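Local coordinates for amino acid amide racemase (Ochrobactrum anthropi, PDB 6GIO), which holds pyridoxal-5'-phosphate and belongs to the class-III aminotransferase family of pyridoxal-phosphate-dependent proteins, at residues C[137-142]-C[153-158]; C[114-119]-C[201-206]; C[205-208]-C[214-217]. One frame throughout, in Å; residues are numbered along the deposited sequence.

Contact 1: residues C[137-142]-C[153-158]; sequences GSYHGN and TAMTHT. With PLP (pyridoxal-5'-phosphate), chain G.
Met155 reaches across to the ring of Tyr139 with its sulfur, and the two side chains cross at about a right angle. SD lies 4.4 Å from the ring centroid of Tyr139, 41° off the ring normal, so this Met-aromatic contact is oblique rather than a stack. The nearest ring atom is CE2 of Tyr139, 3.8 Å from SD of Met155; the sulfur is displaced from the ring centre toward CD2 and CE2. Gly141 O lies 4.3 Å from the plane of the Tyr139 ring, on the same side as the sulfur, and is itself 3.7 Å from SD of Met155. The thioether thus touches both the ring and the Gly141 carbonyl on that one side of the ring. Bends at chi2 (138°) and chi3 of Met155 turn the chain so that SD reaches the ring while CE swings toward the carbonyl of Ser138. Asn142 meets the same side chain farther back: its OD1 is 3.6 Å from CG of Met155, and the model gives this buried oxygen no hydrogen-bonding partner.

The loop 137-142, which follows strand 131-135, forms part of the pyridoxal-5'-phosphate pocket of the large domain in this fold. A chi1 of -174°, with CG of Tyr139 trans to the backbone N, sets the ring between Met155 and pyridoxal-5'-phosphate. CD1 and CE1, across the ring from CD2 and CE2, are the atoms near the ligand, which approaches obliquely, with CD1 of Tyr139 4.0 Å from C4 of pyridoxal-5'-phosphate. Tyr139 O also comes close to the pyridine ring, 3.1 Å from C2 of pyridoxal-5'-phosphate. The neighbouring His140 is hydrogen-bonded through ND1 to Asp238.

Behind Met155 the chain makes a type I turn to Thr158. Leu293 and Phe291 of the second subunit pack on Tyr139 and Asn142, respectively.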
ATOM      1  N   GLY C 137      -0.261 -21.725   8.044  1.00 26.00           N
ATOM      2  CA  GLY C 137      -0.152 -20.751   9.104  1.00 25.06           C
ATOM      3  C   GLY C 137       0.657 -19.520   8.750  1.00 25.66           C
ATOM      4  O   GLY C 137       0.715 -18.553   9.547  1.00 26.11           O
ATOM      5  N   SER C 138       1.271 -19.537   7.566  1.00 24.85           N
ATOM      6  CA  SER C 138       2.055 -18.426   7.083  1.00 24.93           C
ATOM      7  C   SER C 138       1.116 -17.245   6.790  1.00 25.30           C
ATOM      8  O   SER C 138      -0.045 -17.420   6.444  1.00 25.40           O
ATOM      9  CB  SER C 138       2.827 -18.808   5.821  1.00 26.67           C
ATOM     10  OG  SER C 138       1.967 -18.808   4.716  1.00 28.88           O
ATOM     11  N   TYR C 139       1.648 -16.047   6.960  1.00 27.00           N
ATOM     12  CA  TYR C 139       0.897 -14.837   6.773  1.00 30.40           C
ATOM     13  C   TYR C 139       1.801 -13.975   5.936  1.00 29.60           C
ATOM     14  O   TYR C 139       2.779 -13.456   6.444  1.00 30.58           O
ATOM     15  CB  TYR C 139       0.573 -14.200   8.125  1.00 31.49           C
ATOM     16  CG  TYR C 139      -0.333 -13.015   8.011  1.00 33.68           C
ATOM     17  CD1 TYR C 139       0.160 -11.782   7.564  1.00 35.17           C
ATOM     18  CD2 TYR C 139      -1.668 -13.094   8.379  1.00 36.93           C
ATOM     19  CE1 TYR C 139      -0.658 -10.675   7.461  1.00 35.78           C
ATOM     20  CE2 TYR C 139      -2.502 -11.978   8.284  1.00 36.84           C
ATOM     21  CZ  TYR C 139      -1.980 -10.768   7.810  1.00 37.86           C
ATOM     22  OH  TYR C 139      -2.774  -9.634   7.675  1.00 38.66           O
ATOM     23  N   HIS C 140       1.501 -13.892   4.640  1.00 28.53           N
ATOM     24  CA  HIS C 140       2.262 -13.053   3.704  1.00 26.71           C
ATOM     25  C   HIS C 140       1.519 -11.755   3.297  1.00 27.69           C
ATOM     26  O   HIS C 140       2.059 -10.941   2.543  1.00 26.59           O
ATOM     27  CB  HIS C 140       2.656 -13.875   2.490  1.00 25.48           C
ATOM     28  CG  HIS C 140       3.577 -15.007   2.820  1.00 27.05           C
ATOM     29  ND1 HIS C 140       4.822 -14.805   3.379  1.00 27.66           N
ATOM     30  CD2 HIS C 140       3.430 -16.347   2.695  1.00 27.67           C
ATOM     31  CE1 HIS C 140       5.391 -15.982   3.604  1.00 28.26           C
ATOM     32  NE2 HIS C 140       4.580 -16.931   3.176  1.00 26.51           N
ATOM     33  N   GLY C 141       0.288 -11.580   3.776  1.00 25.99           N
ATOM     34  CA  GLY C 141      -0.443 -10.348   3.585  1.00 29.25           C
ATOM     35  C   GLY C 141      -1.964 -10.511   3.529  1.00 32.77           C
ATOM     36  O   GLY C 141      -2.473 -11.632   3.609  1.00 34.72           O
ATOM     37  N   ASN C 142      -2.680  -9.389   3.386  1.00 30.43           N
ATOM     38  CA  ASN C 142      -4.135  -9.385   3.338  1.00 32.40           C
ATOM     39  C   ASN C 142      -4.709  -8.664   2.107  1.00 33.61           C
ATOM     40  O   ASN C 142      -5.860  -8.185   2.117  1.00 33.35           O
ATOM     41  CB  ASN C 142      -4.732  -8.803   4.629  1.00 32.86           C
ATOM     42  CG  ASN C 142      -5.951  -9.578   5.102  1.00 33.16           C
ATOM     43  OD1 ASN C 142      -6.167 -10.724   4.696  1.00 40.05           O
ATOM     44  ND2 ASN C 142      -6.721  -8.994   5.991  1.00 31.87           N
ATOM     45  N   THR C 153      -5.180 -19.422   9.271  1.00 36.90           N
ATOM     46  CA  THR C 153      -6.596 -19.660   9.550  1.00 39.00           C
ATOM     47  C   THR C 153      -7.488 -18.419   9.449  1.00 37.50           C
ATOM     48  O   THR C 153      -8.654 -18.551   9.195  1.00 38.62           O
ATOM     49  CB  THR C 153      -6.801 -20.288  10.952  1.00 42.44           C
ATOM     50  OG1 THR C 153      -6.330 -19.389  11.957  1.00 47.49           O
ATOM     51  CG2 THR C 153      -6.030 -21.576  11.072  1.00 43.00           C
ATOM     52  N   ALA C 154      -6.956 -17.217   9.629  1.00 38.25           N
ATOM     53  CA  ALA C 154      -7.789 -16.013   9.524  1.00 38.89           C
ATOM     54  C   ALA C 154      -8.257 -15.737   8.083  1.00 41.31           C
ATOM     55  O   ALA C 154      -9.264 -15.059   7.895  1.00 43.52           O
ATOM     56  CB  ALA C 154      -7.057 -14.808  10.080  1.00 39.05           C
ATOM     57  N   MET C 155      -7.546 -16.272   7.080  1.00 43.04           N
ATOM     58  CA  MET C 155      -7.896 -16.067   5.661  1.00 44.01           C
ATOM     59  C   MET C 155      -8.507 -17.297   4.933  1.00 41.05           C
ATOM     60  O   MET C 155      -8.613 -17.345   3.696  1.00 32.17           O
ATOM     61  CB  MET C 155      -6.675 -15.533   4.926  1.00 52.77           C
ATOM     62  CG  MET C 155      -6.158 -14.233   5.562  1.00 62.16           C
ATOM     63  SD  MET C 155      -4.366 -14.038   5.730  1.00 78.10           S
ATOM     64  CE  MET C 155      -3.806 -15.744   5.762  1.00 67.69           C
ATOM     65  N   THR C 156      -8.996 -18.264   5.702  1.00 39.71           N
ATOM     66  CA  THR C 156      -9.662 -19.435   5.109  1.00 37.42           C
ATOM     67  C   THR C 156     -11.092 -19.097   4.639  1.00 37.36           C
ATOM     68  O   THR C 156     -11.808 -19.966   4.136  1.00 34.59           O
ATOM     69  CB  THR C 156      -9.725 -20.599   6.111  1.00 37.21           C
ATOM     70  OG1 THR C 156     -10.441 -20.186   7.288  1.00 35.48           O
ATOM     71  CG2 THR C 156      -8.313 -21.066   6.488  1.00 35.48           C
ATOM     72  N   HIS C 157     -11.520 -17.844   4.822  1.00 34.04           N
ATOM     73  CA  HIS C 157     -12.771 -17.396   4.215  1.00 35.41           C
ATOM     74  C   HIS C 157     -12.671 -17.345   2.669  1.00 33.18           C
ATOM     75  O   HIS C 157     -13.684 -17.252   2.014  1.00 32.90           O
ATOM     76  CB  HIS C 157     -13.212 -16.034   4.794  1.00 35.38           C
ATOM     77  CG  HIS C 157     -12.117 -15.018   4.836  1.00 35.07           C
ATOM     78  ND1 HIS C 157     -11.432 -14.605   3.705  1.00 32.88           N
ATOM     79  CD2 HIS C 157     -11.577 -14.341   5.877  1.00 35.68           C
ATOM     80  CE1 HIS C 157     -10.510 -13.727   4.061  1.00 36.11           C
ATOM     81  NE2 HIS C 157     -10.575 -13.552   5.371  1.00 32.80           N
ATOM     82  N   THR C 158     -11.456 -17.438   2.108  1.00 31.46           N
ATOM     83  CA  THR C 158     -11.208 -17.278   0.662  1.00 31.51           C
ATOM     84  C   THR C 158     -10.256 -18.378   0.203  1.00 32.03           C
ATOM     85  O   THR C 158      -9.276 -18.692   0.898  1.00 32.66           O
ATOM     86  CB  THR C 158     -10.559 -15.890   0.370  1.00 32.66           C
ATOM     87  OG1 THR C 158     -11.395 -14.867   0.921  1.00 29.56           O
ATOM     88  CG2 THR C 158     -10.356 -15.640  -1.146  1.00 31.13           C
TER
HETATM   89  N1  PLP G 501       4.554 -10.925   5.786  1.00 32.40           N
HETATM   90  C2  PLP G 501       4.778 -11.118   7.110  1.00 35.26           C
HETATM   91  C2A PLP G 501       5.689 -12.189   7.625  1.00 35.39           C
HETATM   92  C3  PLP G 501       4.100 -10.270   8.124  1.00 34.50           C
HETATM   93  O3  PLP G 501       4.325 -10.478   9.427  1.00 35.47           O
HETATM   94  C4  PLP G 501       3.207  -9.177   7.691  1.00 35.56           C
HETATM   95  C4A PLP G 501       2.534  -8.308   8.704  1.00 34.77           C
HETATM   96  C5  PLP G 501       3.042  -9.046   6.201  1.00 34.45           C
HETATM   97  C6  PLP G 501       3.729  -9.937   5.347  1.00 34.88           C
HETATM   98  C5A PLP G 501       2.096  -7.998   5.638  1.00 34.56           C
HETATM   99  O4P PLP G 501       2.354  -6.656   6.072  1.00 34.82           O
HETATM  100  P   PLP G 501       1.219  -5.534   6.009  1.00 32.20           P
HETATM  101  O1P PLP G 501       2.031  -4.277   6.040  1.00 34.92           O
HETATM  102  O2P PLP G 501       0.353  -5.714   7.242  1.00 30.35           O
HETATM  103  O3P PLP G 501       0.510  -5.741   4.679  1.00 33.25           O

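Contact 2: residues C[114-119]-C[201-206]; sequences DANDCA and AVFIEP. With PLP (pyridoxal-5'-phosphate), chain G.
This is a buried helix-on-strand packing contact: helix 112-127 lies against strand 199-204, which runs between strands 131-135 and 234-238 in its sheet, and Phe203 carries the strand's side of it. The backbones stay well apart, with 9.4 Å between CA of Asn116 and CA of Phe203, and the aromatic side chain bridges that gap. A chi1 of -81° sets CG of Phe203 beside the backbone N and anti to the carbonyl carbon, sending the ring toward the helix. Ala119 CB meets the rim near the ring plane, 3.9 Å from CZ of Phe203. One helical turn earlier, the amide end of Asn116 also comes to the ring edge; its plane and the ring plane are 66° apart, and the two side chains slide past each other in opposite directions. No hydrogen bond joins the segments. His140 lies against the Phe203 ring with the planes at about 60°.

Just past the strand, Glu205 OE2, hydrogen-bonded to Ser209, lies 3.5 Å from C2A of pyridoxal-5'-phosphate. Asn116 borders the pyridine ring and Glu205 this methyl group, in a pocket formed at the ends of sheet strands and helices, as in the large domain of fold type I pyridoxal-phosphate enzymes.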
ATOM      1  N   ASP C 114       1.599  -5.723  -0.195  1.00 19.48           N
ATOM      2  CA  ASP C 114       1.836  -5.333  -1.597  1.00 20.15           C
ATOM      3  C   ASP C 114       3.213  -5.872  -2.117  1.00 20.71           C
ATOM      4  O   ASP C 114       3.353  -6.220  -3.307  1.00 18.64           O
ATOM      5  CB  ASP C 114       1.551  -3.823  -1.883  1.00 21.13           C
ATOM      6  CG  ASP C 114       2.628  -2.802  -1.354  1.00 22.46           C
ATOM      7  OD1 ASP C 114       3.781  -3.142  -1.096  1.00 24.65           O
ATOM      8  OD2 ASP C 114       2.293  -1.576  -1.291  1.00 23.79           O
ATOM      9  N   ALA C 115       4.159  -6.031  -1.190  1.00 19.42           N
ATOM     10  CA  ALA C 115       5.498  -6.563  -1.512  1.00 19.91           C
ATOM     11  C   ALA C 115       5.427  -8.029  -1.843  1.00 20.86           C
ATOM     12  O   ALA C 115       6.072  -8.496  -2.821  1.00 20.92           O
ATOM     13  CB  ALA C 115       6.469  -6.294  -0.373  1.00 19.43           C
ATOM     14  N   ASN C 116       4.649  -8.780  -1.075  1.00 19.71           N
ATOM     15  CA  ASN C 116       4.466 -10.189  -1.409  1.00 22.00           C
ATOM     16  C   ASN C 116       3.562 -10.390  -2.648  1.00 21.90           C
ATOM     17  O   ASN C 116       3.720 -11.373  -3.397  1.00 21.07           O
ATOM     18  CB  ASN C 116       3.925 -11.010  -0.215  1.00 22.80           C
ATOM     19  CG  ASN C 116       4.972 -11.276   0.845  1.00 24.26           C
ATOM     20  OD1 ASN C 116       4.749 -11.000   2.036  1.00 25.46           O
ATOM     21  ND2 ASN C 116       6.126 -11.789   0.430  1.00 21.33           N
ATOM     22  N   ASP C 117       2.630  -9.476  -2.873  1.00 22.48           N
ATOM     23  CA  ASP C 117       1.832  -9.530  -4.090  1.00 24.00           C
ATOM     24  C   ASP C 117       2.749  -9.327  -5.313  1.00 23.03           C
ATOM     25  O   ASP C 117       2.681 -10.062  -6.298  1.00 21.67           O
ATOM     26  CB  ASP C 117       0.733  -8.488  -4.044  1.00 26.77           C
ATOM     27  CG  ASP C 117      -0.282  -8.678  -5.149  1.00 30.42           C
ATOM     28  OD1 ASP C 117      -0.395  -9.789  -5.705  1.00 36.25           O
ATOM     29  OD2 ASP C 117      -0.977  -7.722  -5.473  1.00 34.00           O
ATOM     30  N   CYS C 118       3.609  -8.325  -5.207  1.00 22.98           N
ATOM     31  CA  CYS C 118       4.647  -8.078  -6.174  1.00 23.50           C
ATOM     32  C   CYS C 118       5.456  -9.332  -6.398  1.00 23.48           C
ATOM     33  O   CYS C 118       5.611  -9.790  -7.538  1.00 21.23           O
ATOM     34  CB  CYS C 118       5.570  -6.926  -5.715  1.00 22.76           C
ATOM     35  SG  CYS C 118       6.943  -6.668  -6.891  1.00 23.84           S
ATOM     36  N   ALA C 119       5.967  -9.903  -5.302  1.00 22.43           N
ATOM     37  CA  ALA C 119       6.839 -11.063  -5.397  1.00 21.61           C
ATOM     38  C   ALA C 119       6.128 -12.150  -6.165  1.00 22.49           C
ATOM     39  O   ALA C 119       6.689 -12.653  -7.126  1.00 21.06           O
ATOM     40  CB  ALA C 119       7.273 -11.570  -4.008  1.00 21.15           C
ATOM     41  N   ALA C 201       8.645 -20.646  -6.942  1.00 21.81           N
ATOM     42  CA  ALA C 201       9.230 -20.181  -5.711  1.00 23.77           C
ATOM     43  C   ALA C 201       8.686 -20.883  -4.491  1.00 22.60           C
ATOM     44  O   ALA C 201       7.561 -21.392  -4.510  1.00 23.97           O
ATOM     45  CB  ALA C 201       8.929 -18.710  -5.580  1.00 23.98           C
ATOM     46  N   VAL C 202       9.469 -20.859  -3.409  1.00 23.83           N
ATOM     47  CA  VAL C 202       9.018 -21.286  -2.080  1.00 21.66           C
ATOM     48  C   VAL C 202       9.106 -20.063  -1.236  1.00 22.29           C
ATOM     49  O   VAL C 202      10.130 -19.359  -1.289  1.00 21.36           O
ATOM     50  CB  VAL C 202       9.889 -22.429  -1.458  1.00 22.81           C
ATOM     51  CG1 VAL C 202      11.372 -22.152  -1.575  1.00 22.85           C
ATOM     52  CG2 VAL C 202       9.516 -22.711  -0.002  1.00 23.32           C
ATOM     53  N   PHE C 203       8.036 -19.814  -0.461  1.00 21.35           N
ATOM     54  CA  PHE C 203       7.997 -18.696   0.468  1.00 21.28           C
ATOM     55  C   PHE C 203       8.204 -19.128   1.891  1.00 20.72           C
ATOM     56  O   PHE C 203       7.428 -19.959   2.424  1.00 21.21           O
ATOM     57  CB  PHE C 203       6.672 -17.977   0.390  1.00 21.80           C
ATOM     58  CG  PHE C 203       6.564 -17.006  -0.756  1.00 22.75           C
ATOM     59  CD1 PHE C 203       6.407 -17.466  -2.050  1.00 23.26           C
ATOM     60  CD2 PHE C 203       6.555 -15.618  -0.518  1.00 21.59           C
ATOM     61  CE1 PHE C 203       6.269 -16.567  -3.116  1.00 25.11           C
ATOM     62  CE2 PHE C 203       6.413 -14.727  -1.555  1.00 22.45           C
ATOM     63  CZ  PHE C 203       6.265 -15.192  -2.866  1.00 24.86           C
ATOM     64  N   ILE C 204       9.183 -18.498   2.532  1.00 21.37           N
ATOM     65  CA  ILE C 204       9.672 -18.917   3.868  1.00 24.07           C
ATOM     66  C   ILE C 204       9.623 -17.759   4.849  1.00 24.80           C
ATOM     67  O   ILE C 204      10.309 -16.730   4.617  1.00 24.76           O
ATOM     68  CB  ILE C 204      11.146 -19.368   3.807  1.00 23.95           C
ATOM     69  CG1 ILE C 204      11.321 -20.628   2.970  1.00 24.23           C
ATOM     70  CG2 ILE C 204      11.702 -19.601   5.203  1.00 25.87           C
ATOM     71  CD1 ILE C 204      12.787 -20.933   2.654  1.00 27.02           C
ATOM     72  N   GLU C 205       8.807 -17.887   5.899  1.00 23.84           N
ATOM     73  CA  GLU C 205       9.008 -17.095   7.098  1.00 24.40           C
ATOM     74  C   GLU C 205      10.092 -17.786   7.970  1.00 24.17           C
ATOM     75  O   GLU C 205       9.928 -18.953   8.345  1.00 23.77           O
ATOM     76  CB  GLU C 205       7.718 -17.012   7.938  1.00 25.88           C
ATOM     77  CG  GLU C 205       6.522 -16.323   7.305  1.00 27.93           C
ATOM     78  CD  GLU C 205       5.428 -16.045   8.332  1.00 28.21           C
ATOM     79  OE1 GLU C 205       4.316 -16.541   8.219  1.00 28.43           O
ATOM     80  OE2 GLU C 205       5.675 -15.319   9.283  1.00 29.80           O
ATOM     81  N   PRO C 206      11.167 -17.069   8.328  1.00 26.16           N
ATOM     82  CA  PRO C 206      12.230 -17.654   9.166  1.00 25.87           C
ATOM     83  C   PRO C 206      11.849 -17.838  10.629  1.00 24.02           C
ATOM     84  O   PRO C 206      12.487 -18.598  11.324  1.00 24.11           O
ATOM     85  CB  PRO C 206      13.394 -16.696   9.002  1.00 26.75           C
ATOM     86  CG  PRO C 206      12.776 -15.380   8.652  1.00 29.47           C
ATOM     87  CD  PRO C 206      11.464 -15.670   7.957  1.00 27.37           C
TER
HETATM   88  N1  PLP G 501       4.554 -10.925   5.786  1.00 32.40           N
HETATM   89  C2  PLP G 501       4.778 -11.118   7.110  1.00 35.26           C
HETATM   90  C2A PLP G 501       5.689 -12.189   7.625  1.00 35.39           C
HETATM   91  C3  PLP G 501       4.100 -10.270   8.124  1.00 34.50           C
HETATM   92  O3  PLP G 501       4.325 -10.478   9.427  1.00 35.47           O
HETATM   93  C4  PLP G 501       3.207  -9.177   7.691  1.00 35.56           C
HETATM   94  C4A PLP G 501       2.534  -8.308   8.704  1.00 34.77           C
HETATM   95  C5  PLP G 501       3.042  -9.046   6.201  1.00 34.45           C
HETATM   96  C6  PLP G 501       3.729  -9.937   5.347  1.00 34.88           C
HETATM   97  C5A PLP G 501       2.096  -7.998   5.638  1.00 34.56           C
HETATM   98  O4P PLP G 501       2.354  -6.656   6.072  1.00 34.82           O
HETATM   99  P   PLP G 501       1.219  -5.534   6.009  1.00 32.20           P
HETATM  100  O1P PLP G 501       2.031  -4.277   6.040  1.00 34.92           O
HETATM  101  O2P PLP G 501       0.353  -5.714   7.242  1.00 30.35           O
HETATM  102  O3P PLP G 501       0.510  -5.741   4.679  1.00 33.25           O

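Contact 3: residues C[205-208]-C[214-217]; sequences EPIL and VVPP
Val214 O is approached by several groups of the facing segment. The amide of Leu208 donates to it at 3.0 Å, measured from Leu208 N to Val214 O; the N-H points nearly straight at the oxygen (164°), and the donor sits 26° out of the carbonyl plane. Ile207 adds a CA-H...O contact, its CA 3.5 Å from Val214 O. Its CG2, anti to the backbone N and beside the carbonyl carbon, lies equally near that oxygen. The return bond runs from Val214 N to Leu208 O at 2.9 Å, in the carbonyl plane and on a lone pair. Reciprocal bonds of this kind define a hydrogen-bonded antiparallel pair, and the CA atoms of Leu208 and Val214 are 4.9 Å apart.

Beside the bridge, CB of Leu208 and CB of Val214 meet at 4.0 Å, and CG1 of Ile207 is 4.4 Å from CG2 of Val215. At the far end Pro216, which has no amide hydrogen to offer, brings CD to 3.4 Å from Pro206 O. Arg349 of strand 343-349 packs on Ile207 and Val215.

Neither segment is a regular strand: the geometry is that of an isolated antiparallel beta-bridge, closing a short loop that includes Ser209 of the pyridoxal-5'-phosphate pocket.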
ATOM      1  N   GLU C 205       8.807 -17.887   5.899  1.00 23.84           N
ATOM      2  CA  GLU C 205       9.008 -17.095   7.098  1.00 24.40           C
ATOM      3  C   GLU C 205      10.092 -17.786   7.970  1.00 24.17           C
ATOM      4  O   GLU C 205       9.928 -18.953   8.345  1.00 23.77           O
ATOM      5  CB  GLU C 205       7.718 -17.012   7.938  1.00 25.88           C
ATOM      6  CG  GLU C 205       6.522 -16.323   7.305  1.00 27.93           C
ATOM      7  CD  GLU C 205       5.428 -16.045   8.332  1.00 28.21           C
ATOM      8  OE1 GLU C 205       4.316 -16.541   8.219  1.00 28.43           O
ATOM      9  OE2 GLU C 205       5.675 -15.319   9.283  1.00 29.80           O
ATOM     10  N   PRO C 206      11.167 -17.069   8.328  1.00 26.16           N
ATOM     11  CA  PRO C 206      12.230 -17.654   9.166  1.00 25.87           C
ATOM     12  C   PRO C 206      11.849 -17.838  10.629  1.00 24.02           C
ATOM     13  O   PRO C 206      12.487 -18.598  11.324  1.00 24.11           O
ATOM     14  CB  PRO C 206      13.394 -16.696   9.002  1.00 26.75           C
ATOM     15  CG  PRO C 206      12.776 -15.380   8.652  1.00 29.47           C
ATOM     16  CD  PRO C 206      11.464 -15.670   7.957  1.00 27.37           C
ATOM     17  N   ILE C 207      10.818 -17.154  11.073  1.00 23.70           N
ATOM     18  CA  ILE C 207      10.072 -17.488  12.287  1.00 23.61           C
ATOM     19  C   ILE C 207       8.648 -17.332  11.861  1.00 21.72           C
ATOM     20  O   ILE C 207       8.299 -16.342  11.227  1.00 23.00           O
ATOM     21  CB  ILE C 207      10.352 -16.501  13.449  1.00 25.04           C
ATOM     22  CG1 ILE C 207      11.830 -16.569  13.805  1.00 25.80           C
ATOM     23  CG2 ILE C 207       9.467 -16.827  14.645  1.00 25.52           C
ATOM     24  CD1 ILE C 207      12.325 -15.508  14.756  1.00 25.39           C
ATOM     25  N   LEU C 208       7.816 -18.311  12.156  1.00 23.14           N
ATOM     26  CA  LEU C 208       6.446 -18.260  11.706  1.00 23.91           C
ATOM     27  C   LEU C 208       5.744 -17.313  12.658  1.00 25.30           C
ATOM     28  O   LEU C 208       5.629 -17.630  13.826  1.00 27.11           O
ATOM     29  CB  LEU C 208       5.835 -19.651  11.777  1.00 25.65           C
ATOM     30  CG  LEU C 208       4.418 -19.825  11.224  1.00 25.33           C
ATOM     31  CD1 LEU C 208       4.491 -19.972   9.719  1.00 26.09           C
ATOM     32  CD2 LEU C 208       3.741 -21.017  11.857  1.00 25.76           C
ATOM     33  N   VAL C 214       6.798 -19.323  15.938  1.00 24.68           N
ATOM     34  CA  VAL C 214       7.442 -20.605  15.936  1.00 24.26           C
ATOM     35  C   VAL C 214       8.820 -20.553  15.298  1.00 23.72           C
ATOM     36  O   VAL C 214       8.942 -20.256  14.117  1.00 25.10           O
ATOM     37  CB  VAL C 214       6.565 -21.638  15.181  1.00 24.05           C
ATOM     38  CG1 VAL C 214       7.241 -23.003  15.129  1.00 25.11           C
ATOM     39  CG2 VAL C 214       5.216 -21.760  15.846  1.00 23.95           C
ATOM     40  N   VAL C 215       9.857 -20.857  16.064  1.00 23.04           N
ATOM     41  CA  VAL C 215      11.186 -20.997  15.506  1.00 24.23           C
ATOM     42  C   VAL C 215      11.333 -22.430  15.025  1.00 28.00           C
ATOM     43  O   VAL C 215      11.167 -23.386  15.803  1.00 27.96           O
ATOM     44  CB  VAL C 215      12.301 -20.741  16.527  1.00 27.00           C
ATOM     45  CG1 VAL C 215      13.701 -20.856  15.875  1.00 28.59           C
ATOM     46  CG2 VAL C 215      12.146 -19.369  17.162  1.00 28.51           C
ATOM     47  N   PRO C 216      11.684 -22.604  13.744  1.00 27.71           N
ATOM     48  CA  PRO C 216      11.805 -23.960  13.275  1.00 27.99           C
ATOM     49  C   PRO C 216      12.925 -24.728  13.981  1.00 26.98           C
ATOM     50  O   PRO C 216      13.821 -24.093  14.556  1.00 24.82           O
ATOM     51  CB  PRO C 216      12.131 -23.789  11.785  1.00 28.79           C
ATOM     52  CG  PRO C 216      12.880 -22.506  11.733  1.00 29.16           C
ATOM     53  CD  PRO C 216      12.178 -21.632  12.759  1.00 29.33           C
ATOM     54  N   PRO C 217      12.888 -26.081  13.901  1.00 27.75           N
ATOM     55  CA  PRO C 217      13.988 -26.930  14.325  1.00 28.72           C
ATOM     56  C   PRO C 217      15.223 -26.610  13.510  1.00 27.41           C
ATOM     57  O   PRO C 217      15.110 -26.348  12.331  1.00 27.26           O
ATOM     58  CB  PRO C 217      13.527 -28.357  13.969  1.00 30.06           C
ATOM     59  CG  PRO C 217      12.104 -28.252  13.552  1.00 29.42           C
ATOM     60  CD  PRO C 217      11.891 -26.839  13.129  1.00 29.25           C
TER

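From the N terminus, helix 112-127 opens contact 2 and strand 131-135 follows. Contact 1 then closes a short loop around helix 144-147, its two segments only 11 residues apart. That loop is nested inside the much longer one that ends when segment 201-206 returns to the helix and closes contact 2. Contact 3 starts where contact 2 ends, sharing Glu205 and Pro206, and is in series with contact 1. Glu205 also ties the loops together, its OE1 lying 3.0 Å from Tyr139 N in a probable hydrogen bond. All three contacts include residues that touch pyridoxal-5'-phosphate. Contacts 1 and 2 also touch the second subunit; contact 3 does not, and packs instead against strand 343-349.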